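Local coordinates for putative Oleoyl-[acyl-carrier protein] thioesterase (Lactobacillus plantarum, PDB 2OWN) that probably hydrolyses the thioester of oleoyl-acyl-carrier protein, releasing the free fatty acid, as a putative double-hotdog acyl-ACP thioesterase, at residues Thr4-Tyr12 against Val135-Val143; Gln199-Glu210 against Cys247-Pro258. All blocks are in the same frame, centred on the assembly; numbering follows the deposited sequence.

Contact 1: Thr4-Tyr12 against Val135-Val143; sequences TLGANASLY and VAPYQSEVV
Ser10 N donates to Tyr138 O at 3.2 Å, a fairly straight bond (156°). A water also donates to Tyr138 O and to Ser10 O, which ties the two backbones together a second time. The hydroxyl of Ser10 makes a further link. Another water lies 2.9 Å from Ser10 OG and donates to Pro137 O. Ser10 OG also sits beside the amide end of Gln139, 3.3 Å from its CD. At the other end of the contact Gly6 N makes a weak hydrogen bond of 3.3 Å to Glu141 OE2. Glu141 CG stands between its backbone N and carbonyl carbon (chi1 64°), and from there the extended chain carries the carboxylate across to Gly6. Gly6 lies in a type II turn running from Thr4 to Ala7.

The contact lays the N-terminal loop, ahead of strand 12-17, along the 3-10 turn 136-138 and the short strand 141-142. Both segments are also bonded to strand 81-91, through Tyr12 with Val86 and Glu141 with Ser89 and Tyr91.

Packing is light. Ala9 CA makes a CA-H...O contact of 3.4 Å with Gln139 O. Leu5 CD1 reaches Val143 CG1 at 3.8 Å, their side chains crossing at about a right angle. Tyr138 turns its ring away from the loop, and its hydroxyl bonds to Ser46.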
loop_
_atom_site.group_PDB
_atom_site.type_symbol
_atom_site.label_atom_id
_atom_site.label_comp_id
_atom_site.label_asym_id
_atom_site.label_seq_id
_atom_site.Cartn_x
_atom_site.Cartn_y
_atom_site.Cartn_z
ATOM N N THR B 4 10.999 -31.383 -16.905
ATOM C CA THR B 4 10.529 -30.058 -16.403
ATOM C C THR B 4 11.599 -29.410 -15.496
ATOM O O THR B 4 12.189 -30.087 -14.649
ATOM C CB THR B 4 9.140 -30.180 -15.691
ATOM O OG1 THR B 4 8.720 -28.903 -15.175
ATOM C CG2 THR B 4 9.184 -31.194 -14.564
ATOM N N LEU B 5 11.812 -28.099 -15.677
ATOM C CA LEU B 5 12.815 -27.317 -14.923
ATOM C C LEU B 5 12.364 -27.081 -13.468
ATOM O O LEU B 5 11.437 -26.302 -13.223
ATOM C CB LEU B 5 13.104 -25.977 -15.635
ATOM C CG LEU B 5 14.205 -25.035 -15.135
ATOM C CD1 LEU B 5 15.571 -25.686 -15.212
ATOM C CD2 LEU B 5 14.202 -23.751 -15.951
ATOM N N GLY B 6 13.001 -27.790 -12.531
ATOM C CA GLY B 6 12.730 -27.698 -11.091
ATOM C C GLY B 6 11.592 -28.542 -10.538
ATOM O O GLY B 6 10.919 -28.104 -9.602
ATOM N N ALA B 7 11.394 -29.745 -11.097
ATOM C CA ALA B 7 10.345 -30.710 -10.651
ATOM C C ALA B 7 10.528 -31.160 -9.196
ATOM O O ALA B 7 9.544 -31.256 -8.450
ATOM C CB ALA B 7 10.310 -31.948 -11.553
ATOM N N ASN B 8 11.786 -31.427 -8.821
ATOM C CA ASN B 8 12.165 -31.847 -7.455
ATOM C C ASN B 8 12.262 -30.703 -6.416
ATOM O O ASN B 8 12.434 -31.001 -5.228
ATOM C CB ASN B 8 13.488 -32.647 -7.477
ATOM C CG ASN B 8 13.424 -33.908 -8.363
ATOM O OD1 ASN B 8 12.399 -34.218 -8.982
ATOM N ND2 ASN B 8 14.538 -34.627 -8.430
ATOM N N ALA B 9 12.154 -29.429 -6.844
ATOM C CA ALA B 9 12.224 -28.263 -5.929
ATOM C C ALA B 9 10.998 -28.184 -5.014
ATOM O O ALA B 9 9.882 -28.490 -5.456
ATOM C CB ALA B 9 12.414 -26.955 -6.696
ATOM N N SER B 10 11.229 -27.784 -3.753
ATOM C CA SER B 10 10.179 -27.685 -2.719
ATOM C C SER B 10 9.137 -26.614 -3.047
ATOM O O SER B 10 9.508 -25.536 -3.505
ATOM C CB SER B 10 10.779 -27.372 -1.341
ATOM O OG SER B 10 11.732 -28.347 -0.953
ATOM N N LEU B 11 7.859 -26.944 -2.823
ATOM C CA LEU B 11 6.715 -26.062 -3.058
ATOM C C LEU B 11 6.196 -25.568 -1.701
ATOM O O LEU B 11 5.748 -26.384 -0.886
ATOM C CB LEU B 11 5.606 -26.808 -3.813
ATOM C CG LEU B 11 4.335 -26.053 -4.241
ATOM C CD1 LEU B 11 4.642 -24.912 -5.194
ATOM C CD2 LEU B 11 3.381 -27.022 -4.909
ATOM N N TYR B 12 6.310 -24.254 -1.460
ATOM C CA TYR B 12 5.835 -23.590 -0.240
ATOM C C TYR B 12 4.619 -22.758 -0.623
ATOM O O TYR B 12 4.719 -21.965 -1.579
ATOM C CB TYR B 12 6.918 -22.694 0.381
ATOM C CG TYR B 12 6.455 -21.959 1.638
ATOM C CD1 TYR B 12 6.492 -22.595 2.900
ATOM C CD2 TYR B 12 5.946 -20.635 1.572
ATOM C CE1 TYR B 12 6.035 -21.923 4.089
ATOM C CE2 TYR B 12 5.481 -19.955 2.749
ATOM C CZ TYR B 12 5.536 -20.608 3.998
ATOM O OH TYR B 12 5.094 -19.968 5.132
ATOM N N VAL B 135 21.025 -21.488 -1.361
ATOM C CA VAL B 135 20.061 -22.050 -2.344
ATOM C C VAL B 135 19.657 -23.522 -2.042
ATOM O O VAL B 135 18.513 -23.893 -2.341
ATOM C CB VAL B 135 20.607 -21.893 -3.798
ATOM C CG1 VAL B 135 19.633 -22.424 -4.855
ATOM C CG2 VAL B 135 20.857 -20.437 -4.089
ATOM N N ALA B 136 20.579 -24.334 -1.489
ATOM C CA ALA B 136 20.350 -25.776 -1.118
ATOM C C ALA B 136 19.045 -26.093 -0.348
ATOM O O ALA B 136 18.365 -27.055 -0.737
ATOM C CB ALA B 136 21.557 -26.370 -0.357
ATOM N N PRO B 137 18.700 -25.319 0.732
ATOM C CA PRO B 137 17.428 -25.516 1.482
ATOM C C PRO B 137 16.133 -25.472 0.624
ATOM O O PRO B 137 15.159 -26.117 0.995
ATOM C CB PRO B 137 17.449 -24.380 2.514
ATOM C CG PRO B 137 18.863 -24.122 2.736
ATOM C CD PRO B 137 19.502 -24.265 1.385
ATOM N N TYR B 138 16.144 -24.732 -0.495
ATOM C CA TYR B 138 15.001 -24.682 -1.436
ATOM C C TYR B 138 14.906 -25.958 -2.318
ATOM O O TYR B 138 13.868 -26.162 -2.958
ATOM C CB TYR B 138 15.064 -23.466 -2.385
ATOM C CG TYR B 138 15.239 -22.117 -1.721
ATOM C CD1 TYR B 138 14.308 -21.645 -0.763
ATOM C CD2 TYR B 138 16.307 -21.263 -2.093
ATOM C CE1 TYR B 138 14.477 -20.356 -0.136
ATOM C CE2 TYR B 138 16.479 -19.981 -1.497
ATOM C CZ TYR B 138 15.559 -19.532 -0.529
ATOM O OH TYR B 138 15.748 -18.297 0.032
ATOM N N GLN B 139 15.981 -26.771 -2.369
ATOM C CA GLN B 139 16.108 -28.009 -3.165
ATOM C C GLN B 139 16.097 -27.686 -4.687
ATOM O O GLN B 139 15.572 -28.453 -5.491
ATOM C CB GLN B 139 15.076 -29.078 -2.734
ATOM C CG GLN B 139 15.164 -29.446 -1.237
ATOM C CD GLN B 139 14.209 -30.557 -0.793
ATOM O OE1 GLN B 139 13.475 -31.143 -1.594
ATOM N NE2 GLN B 139 14.222 -30.846 0.504
ATOM N N SER B 140 16.762 -26.580 -5.053
ATOM C CA SER B 140 16.841 -26.082 -6.437
ATOM C C SER B 140 17.822 -26.927 -7.253
ATOM O O SER B 140 18.898 -27.258 -6.731
ATOM C CB SER B 140 17.325 -24.623 -6.459
ATOM O OG SER B 140 16.557 -23.787 -5.617
ATOM N N GLU B 141 17.466 -27.275 -8.503
ATOM C CA GLU B 141 18.363 -28.085 -9.361
ATOM C C GLU B 141 19.462 -27.206 -9.977
ATOM O O GLU B 141 19.205 -26.046 -10.326
ATOM C CB GLU B 141 17.635 -28.889 -10.456
ATOM C CG GLU B 141 16.887 -28.127 -11.565
ATOM C CD GLU B 141 16.417 -29.034 -12.724
ATOM O OE1 GLU B 141 16.500 -30.289 -12.654
ATOM O OE2 GLU B 141 15.964 -28.472 -13.745
ATOM N N VAL B 142 20.662 -27.780 -10.115
ATOM C CA VAL B 142 21.833 -27.105 -10.693
ATOM C C VAL B 142 21.724 -27.290 -12.211
ATOM O O VAL B 142 21.648 -28.435 -12.679
ATOM C CB VAL B 142 23.178 -27.682 -10.160
ATOM C CG1 VAL B 142 24.379 -26.934 -10.751
ATOM C CG2 VAL B 142 23.220 -27.623 -8.630
ATOM N N VAL B 143 21.742 -26.176 -12.957
ATOM C CA VAL B 143 21.622 -26.158 -14.436
ATOM C C VAL B 143 22.716 -25.328 -15.128
ATOM O O VAL B 143 23.514 -24.639 -14.480
ATOM C CB VAL B 143 20.208 -25.662 -14.866
ATOM C CG1 VAL B 143 19.141 -26.634 -14.383
ATOM C CG2 VAL B 143 19.924 -24.248 -14.359
HETATM O O HOH W 1 12.595 -26.647 1.169
HETATM O O HOH W 2 11.830 -24.259 -3.470
#

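Contact 2: Gln199-Glu210 against Cys247-Pro258; sequences QHDLVHVDVRYE and CCEVTIQWRTLP. With SO4 (sulfate ion), chain O.
The Trp254 ring carries Leu202 CD2 over one face, 3.6 Å from the centroid of the six-membered ring and 16° off the normal, a CH-pi contact. Ile252 CG2 lies over the same face, toward the rim, and Asp201 N is at the edge in the ring plane. Outside the pair, Trp254 NE1 bonds to Thr236, and Phe196 meets the indole edge-to-face. With an alanine at Trp254, the Leu202 methyl would probably lose the ring it rests on, and Thr236 OG1 its indole partner. Thr256 OG1 lies at the edge of the His200 ring, 3.0 Å from His200 NE2. His200 ND1 bonds to Phe196 O, and the Phe196 ring stacks on the imidazole. Val207 CG1 lies over one face of the Tyr209 ring, toward its rim, while Cys248 SG approaches that ring obliquely.

The backbones form an antiparallel ladder within the C-terminal hotdog-family domain. A classic beta bulge interrupts it: Val203 N and His204 N both donate to Gln253 O. Val205 CG2 packs on Ile252 CG2 at 4.0 Å.

The face bearing Asp201, His204, Asp206, Arg208, Glu249 and Arg255 is largely polar. Arg208 NH2 makes a weak hydrogen bond of 3.4 Å to sulfate O1; Gln67 also binds the sulfate. At the strand end Glu210 OE2 comes within 3.3 Å of Glu249 OE1, while Glu249 OE2 accepts from Phe155 N. The Arg255 chain bends at chi3 (70°), bringing NH2 into a 3.1 Å salt bridge with Asp201 OD2, the group planes 75° apart. Asp201 OD1 pairs with Arg28, and two arginines on one carboxylate would probably keep Asp201 ionised.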
loop_
_atom_site.group_PDB
_atom_site.type_symbol
_atom_site.label_atom_id
_atom_site.label_comp_id
_atom_site.label_asym_id
_atom_site.label_seq_id
_atom_site.Cartn_x
_atom_site.Cartn_y
_atom_site.Cartn_z
ATOM N N GLN B 199 -10.868 0.732 -18.665
ATOM C CA GLN B 199 -11.409 -0.122 -19.752
ATOM C C GLN B 199 -10.373 -1.134 -20.309
ATOM O O GLN B 199 -10.464 -1.566 -21.466
ATOM C CB GLN B 199 -12.040 0.777 -20.822
ATOM C CG GLN B 199 -13.068 0.052 -21.718
ATOM C CD GLN B 199 -13.921 0.942 -22.576
ATOM O OE1 GLN B 199 -13.854 2.180 -22.525
ATOM N NE2 GLN B 199 -14.746 0.298 -23.395
ATOM N N HIS B 200 -9.421 -1.538 -19.459
ATOM C CA HIS B 200 -8.363 -2.510 -19.785
ATOM C C HIS B 200 -7.991 -3.374 -18.575
ATOM O O HIS B 200 -7.866 -2.846 -17.468
ATOM C CB HIS B 200 -7.107 -1.826 -20.359
ATOM C CG HIS B 200 -7.317 -1.227 -21.711
ATOM N ND1 HIS B 200 -7.761 0.065 -21.888
ATOM C CD2 HIS B 200 -7.201 -1.758 -22.949
ATOM C CE1 HIS B 200 -7.903 0.305 -23.178
ATOM N NE2 HIS B 200 -7.569 -0.785 -23.844
ATOM N N ASP B 201 -7.872 -4.683 -18.804
ATOM C CA ASP B 201 -7.476 -5.690 -17.805
ATOM C C ASP B 201 -6.107 -6.231 -18.180
ATOM O O ASP B 201 -5.802 -6.358 -19.360
ATOM C CB ASP B 201 -8.487 -6.843 -17.733
ATOM C CG ASP B 201 -9.797 -6.459 -17.052
ATOM O OD1 ASP B 201 -9.925 -5.337 -16.531
ATOM O OD2 ASP B 201 -10.707 -7.308 -17.009
ATOM N N LEU B 202 -5.321 -6.588 -17.165
ATOM C CA LEU B 202 -3.962 -7.118 -17.347
ATOM C C LEU B 202 -3.993 -8.547 -17.887
ATOM O O LEU B 202 -4.796 -9.365 -17.422
ATOM C CB LEU B 202 -3.187 -7.089 -16.022
ATOM C CG LEU B 202 -2.922 -5.699 -15.441
ATOM C CD1 LEU B 202 -2.638 -5.783 -13.963
ATOM C CD2 LEU B 202 -1.799 -4.978 -16.215
ATOM N N VAL B 203 -3.168 -8.795 -18.908
ATOM C CA VAL B 203 -2.992 -10.100 -19.553
ATOM C C VAL B 203 -1.568 -10.612 -19.285
ATOM O O VAL B 203 -1.403 -11.776 -18.886
ATOM C CB VAL B 203 -3.296 -10.046 -21.084
ATOM C CG1 VAL B 203 -3.079 -11.396 -21.766
ATOM C CG2 VAL B 203 -4.725 -9.590 -21.314
ATOM N N HIS B 204 -0.559 -9.762 -19.530
ATOM C CA HIS B 204 0.851 -10.119 -19.349
ATOM C C HIS B 204 1.723 -8.914 -18.962
ATOM O O HIS B 204 1.382 -7.785 -19.319
ATOM C CB HIS B 204 1.348 -10.732 -20.667
ATOM C CG HIS B 204 2.515 -11.649 -20.516
ATOM N ND1 HIS B 204 3.825 -11.223 -20.503
ATOM C CD2 HIS B 204 2.551 -12.995 -20.389
ATOM C CE1 HIS B 204 4.615 -12.275 -20.356
ATOM N NE2 HIS B 204 3.867 -13.357 -20.287
ATOM N N VAL B 205 2.806 -9.159 -18.213
ATOM C CA VAL B 205 3.778 -8.128 -17.788
ATOM C C VAL B 205 5.227 -8.676 -17.822
ATOM O O VAL B 205 5.465 -9.765 -17.302
ATOM C CB VAL B 205 3.506 -7.593 -16.345
ATOM C CG1 VAL B 205 4.478 -6.465 -15.980
ATOM C CG2 VAL B 205 2.054 -7.093 -16.172
ATOM N N ASP B 206 6.144 -7.932 -18.461
ATOM C CA ASP B 206 7.595 -8.225 -18.508
ATOM C C ASP B 206 8.298 -7.081 -17.824
ATOM O O ASP B 206 7.966 -5.944 -18.127
ATOM C CB ASP B 206 8.142 -8.278 -19.922
ATOM C CG ASP B 206 7.589 -9.400 -20.725
ATOM O OD1 ASP B 206 7.256 -10.469 -20.167
ATOM O OD2 ASP B 206 7.577 -9.214 -21.951
ATOM N N VAL B 207 9.251 -7.367 -16.931
ATOM C CA VAL B 207 10.018 -6.331 -16.213
ATOM C C VAL B 207 11.513 -6.648 -16.261
ATOM O O VAL B 207 11.881 -7.808 -16.139
ATOM C CB VAL B 207 9.600 -6.212 -14.717
ATOM C CG1 VAL B 207 10.252 -4.988 -14.065
ATOM C CG2 VAL B 207 8.090 -6.100 -14.562
ATOM N N ARG B 208 12.337 -5.617 -16.470
ATOM C CA ARG B 208 13.811 -5.689 -16.452
ATOM C C ARG B 208 14.280 -4.561 -15.533
ATOM O O ARG B 208 13.932 -3.413 -15.804
ATOM C CB ARG B 208 14.410 -5.509 -17.849
ATOM C CG ARG B 208 14.206 -6.666 -18.814
ATOM C CD ARG B 208 15.062 -7.852 -18.457
ATOM N NE ARG B 208 14.926 -8.951 -19.423
ATOM C CZ ARG B 208 13.971 -9.895 -19.432
ATOM N NH1 ARG B 208 12.980 -9.938 -18.525
ATOM N NH2 ARG B 208 13.994 -10.832 -20.387
ATOM N N TYR B 209 15.010 -4.886 -14.456
ATOM C CA TYR B 209 15.555 -3.897 -13.511
ATOM C C TYR B 209 17.011 -3.708 -13.892
ATOM O O TYR B 209 17.781 -4.666 -13.810
ATOM C CB TYR B 209 15.432 -4.356 -12.062
ATOM C CG TYR B 209 14.013 -4.651 -11.642
ATOM C CD1 TYR B 209 13.140 -3.620 -11.215
ATOM C CD2 TYR B 209 13.527 -5.975 -11.651
ATOM C CE1 TYR B 209 11.793 -3.915 -10.810
ATOM C CE2 TYR B 209 12.208 -6.285 -11.251
ATOM C CZ TYR B 209 11.341 -5.258 -10.837
ATOM O OH TYR B 209 10.067 -5.582 -10.456
ATOM N N GLU B 210 17.372 -2.502 -14.346
ATOM C CA GLU B 210 18.747 -2.165 -14.757
ATOM C C GLU B 210 19.540 -1.526 -13.611
ATOM O O GLU B 210 20.669 -1.950 -13.338
ATOM C CB GLU B 210 18.788 -1.238 -15.979
ATOM C CG GLU B 210 18.221 -1.791 -17.317
ATOM C CD GLU B 210 16.699 -1.812 -17.456
ATOM O OE1 GLU B 210 15.980 -1.329 -16.562
ATOM O OE2 GLU B 210 16.213 -2.285 -18.507
ATOM N N CYS B 247 16.448 2.723 -15.250
ATOM C CA CYS B 247 16.207 2.069 -13.951
ATOM C C CYS B 247 15.344 0.814 -14.113
ATOM O O CYS B 247 15.660 -0.219 -13.517
ATOM C CB CYS B 247 15.600 3.046 -12.940
ATOM S SG CYS B 247 16.764 4.368 -12.501
ATOM N N CYS B 248 14.272 0.919 -14.909
ATOM C CA CYS B 248 13.339 -0.178 -15.175
ATOM C C CYS B 248 12.666 -0.068 -16.555
ATOM O O CYS B 248 12.232 1.031 -16.916
ATOM C CB CYS B 248 12.283 -0.180 -14.067
ATOM S SG CYS B 248 11.026 -1.439 -14.108
ATOM N N GLU B 249 12.654 -1.167 -17.325
ATOM C CA GLU B 249 11.980 -1.269 -18.655
ATOM C C GLU B 249 10.881 -2.314 -18.517
ATOM O O GLU B 249 11.153 -3.430 -18.042
ATOM C CB GLU B 249 12.926 -1.600 -19.813
ATOM C CG GLU B 249 13.680 -0.396 -20.362
ATOM C CD GLU B 249 14.466 -0.721 -21.621
ATOM O OE1 GLU B 249 15.290 -1.661 -21.579
ATOM O OE2 GLU B 249 14.298 0.001 -22.635
ATOM N N VAL B 250 9.650 -1.944 -18.909
ATOM C CA VAL B 250 8.460 -2.802 -18.792
ATOM C C VAL B 250 7.531 -2.769 -20.014
ATOM O O VAL B 250 7.318 -1.703 -20.611
ATOM C CB VAL B 250 7.648 -2.427 -17.490
ATOM C CG1 VAL B 250 6.280 -3.170 -17.364
ATOM C CG2 VAL B 250 8.488 -2.650 -16.232
ATOM N N THR B 251 7.020 -3.948 -20.384
ATOM C CA THR B 251 6.039 -4.106 -21.464
ATOM C C THR B 251 4.836 -4.841 -20.853
ATOM O O THR B 251 5.015 -5.896 -20.244
ATOM C CB THR B 251 6.612 -4.789 -22.695
ATOM O OG1 THR B 251 7.627 -3.942 -23.246
ATOM C CG2 THR B 251 5.521 -4.990 -23.751
ATOM N N ILE B 252 3.639 -4.266 -21.012
ATOM C CA ILE B 252 2.391 -4.830 -20.483
ATOM C C ILE B 252 1.417 -5.095 -21.632
ATOM O O ILE B 252 1.243 -4.230 -22.497
ATOM C CB ILE B 252 1.710 -3.904 -19.430
ATOM C CG1 ILE B 252 2.667 -3.549 -18.284
ATOM C CG2 ILE B 252 0.429 -4.555 -18.851
ATOM C CD1 ILE B 252 2.084 -2.568 -17.271
ATOM N N GLN B 253 0.811 -6.286 -21.625
ATOM C CA GLN B 253 -0.208 -6.694 -22.585
ATOM C C GLN B 253 -1.532 -6.573 -21.818
ATOM O O GLN B 253 -1.645 -7.079 -20.681
ATOM C CB GLN B 253 0.036 -8.114 -23.104
ATOM C CG GLN B 253 1.446 -8.345 -23.718
ATOM C CD GLN B 253 1.772 -7.471 -24.935
ATOM O OE1 GLN B 253 0.893 -6.861 -25.543
ATOM N NE2 GLN B 253 3.047 -7.440 -25.309
ATOM N N TRP B 254 -2.507 -5.887 -22.428
ATOM C CA TRP B 254 -3.830 -5.635 -21.849
ATOM C C TRP B 254 -4.955 -6.122 -22.733
ATOM O O TRP B 254 -4.786 -6.117 -23.941
ATOM C CB TRP B 254 -4.062 -4.131 -21.710
ATOM C CG TRP B 254 -3.093 -3.372 -20.911
ATOM C CD1 TRP B 254 -1.903 -2.890 -21.341
ATOM C CD2 TRP B 254 -3.254 -2.915 -19.561
ATOM N NE1 TRP B 254 -1.292 -2.185 -20.342
ATOM C CE2 TRP B 254 -2.077 -2.193 -19.228
ATOM C CE3 TRP B 254 -4.263 -3.066 -18.585
ATOM C CZ2 TRP B 254 -1.878 -1.585 -17.959
ATOM C CZ3 TRP B 254 -4.073 -2.477 -17.307
ATOM C CH2 TRP B 254 -2.877 -1.739 -17.010
ATOM N N ARG B 255 -6.098 -6.475 -22.130
ATOM C CA ARG B 255 -7.309 -6.893 -22.858
ATOM C C ARG B 255 -8.259 -5.694 -22.793
ATOM O O ARG B 255 -8.553 -5.222 -21.698
ATOM C CB ARG B 255 -7.990 -8.116 -22.242
ATOM C CG ARG B 255 -9.138 -8.662 -23.105
ATOM C CD ARG B 255 -9.783 -9.924 -22.561
ATOM N NE ARG B 255 -10.564 -9.703 -21.336
ATOM C CZ ARG B 255 -10.139 -9.798 -20.063
ATOM N NH1 ARG B 255 -8.865 -10.100 -19.734
ATOM N NH2 ARG B 255 -11.022 -9.566 -19.078
ATOM N N THR B 256 -8.742 -5.233 -23.947
ATOM C CA THR B 256 -9.682 -4.101 -24.040
ATOM C C THR B 256 -11.073 -4.616 -23.654
ATOM O O THR B 256 -11.561 -5.586 -24.252
ATOM C CB THR B 256 -9.679 -3.473 -25.434
ATOM O OG1 THR B 256 -8.345 -3.043 -25.732
ATOM C CG2 THR B 256 -10.640 -2.267 -25.538
ATOM N N LEU B 257 -11.678 -3.978 -22.646
ATOM C CA LEU B 257 -13.003 -4.343 -22.149
ATOM C C LEU B 257 -14.088 -3.707 -23.039
ATOM O O LEU B 257 -13.853 -2.603 -23.577
ATOM C CB LEU B 257 -13.186 -3.910 -20.688
ATOM C CG LEU B 257 -12.161 -4.457 -19.683
ATOM C CD1 LEU B 257 -12.394 -3.846 -18.311
ATOM C CD2 LEU B 257 -12.164 -5.996 -19.594
ATOM N N PRO B 258 -15.259 -4.393 -23.227
ATOM C CA PRO B 258 -16.357 -3.814 -24.037
ATOM C C PRO B 258 -16.857 -2.456 -23.537
ATOM O O PRO B 258 -17.087 -1.585 -24.354
ATOM C CB PRO B 258 -17.476 -4.864 -23.939
ATOM C CG PRO B 258 -16.822 -6.088 -23.576
ATOM C CD PRO B 258 -15.642 -5.737 -22.746
HETATM S S SO4 O . 18.274 -11.317 -20.956
HETATM O O1 SO4 O . 17.024 -11.482 -21.676
HETATM O O2 SO4 O . 18.314 -9.973 -20.388
HETATM O O3 SO4 O . 18.338 -12.317 -19.895
HETATM O O4 SO4 O . 19.408 -11.517 -21.852
HETATM O O HOH W 3 4.218 -8.344 -21.255
#

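Contact 1 and contact 2 lie on opposite sides of the chain's centre. Their centres are about 29 Å apart and their nearest atoms about 14 Å, so they do not touch. Contact 1 closes before contact 2 opens along the chain. They are linked through strands: 81-91, beside contact 1, pairs with 95-103, then 109-121, then 61-72, and 61-72 pairs with 200-209 of contact 2. Contact 1 is loop packing in the N-terminal half; contact 2 is a strand pair of the C-terminal half. The sulfate by Arg208 says nothing of the active site. An unknown ligand about 3 Å from the Tyr138 side chain may mark a pocket, but its identity is not known.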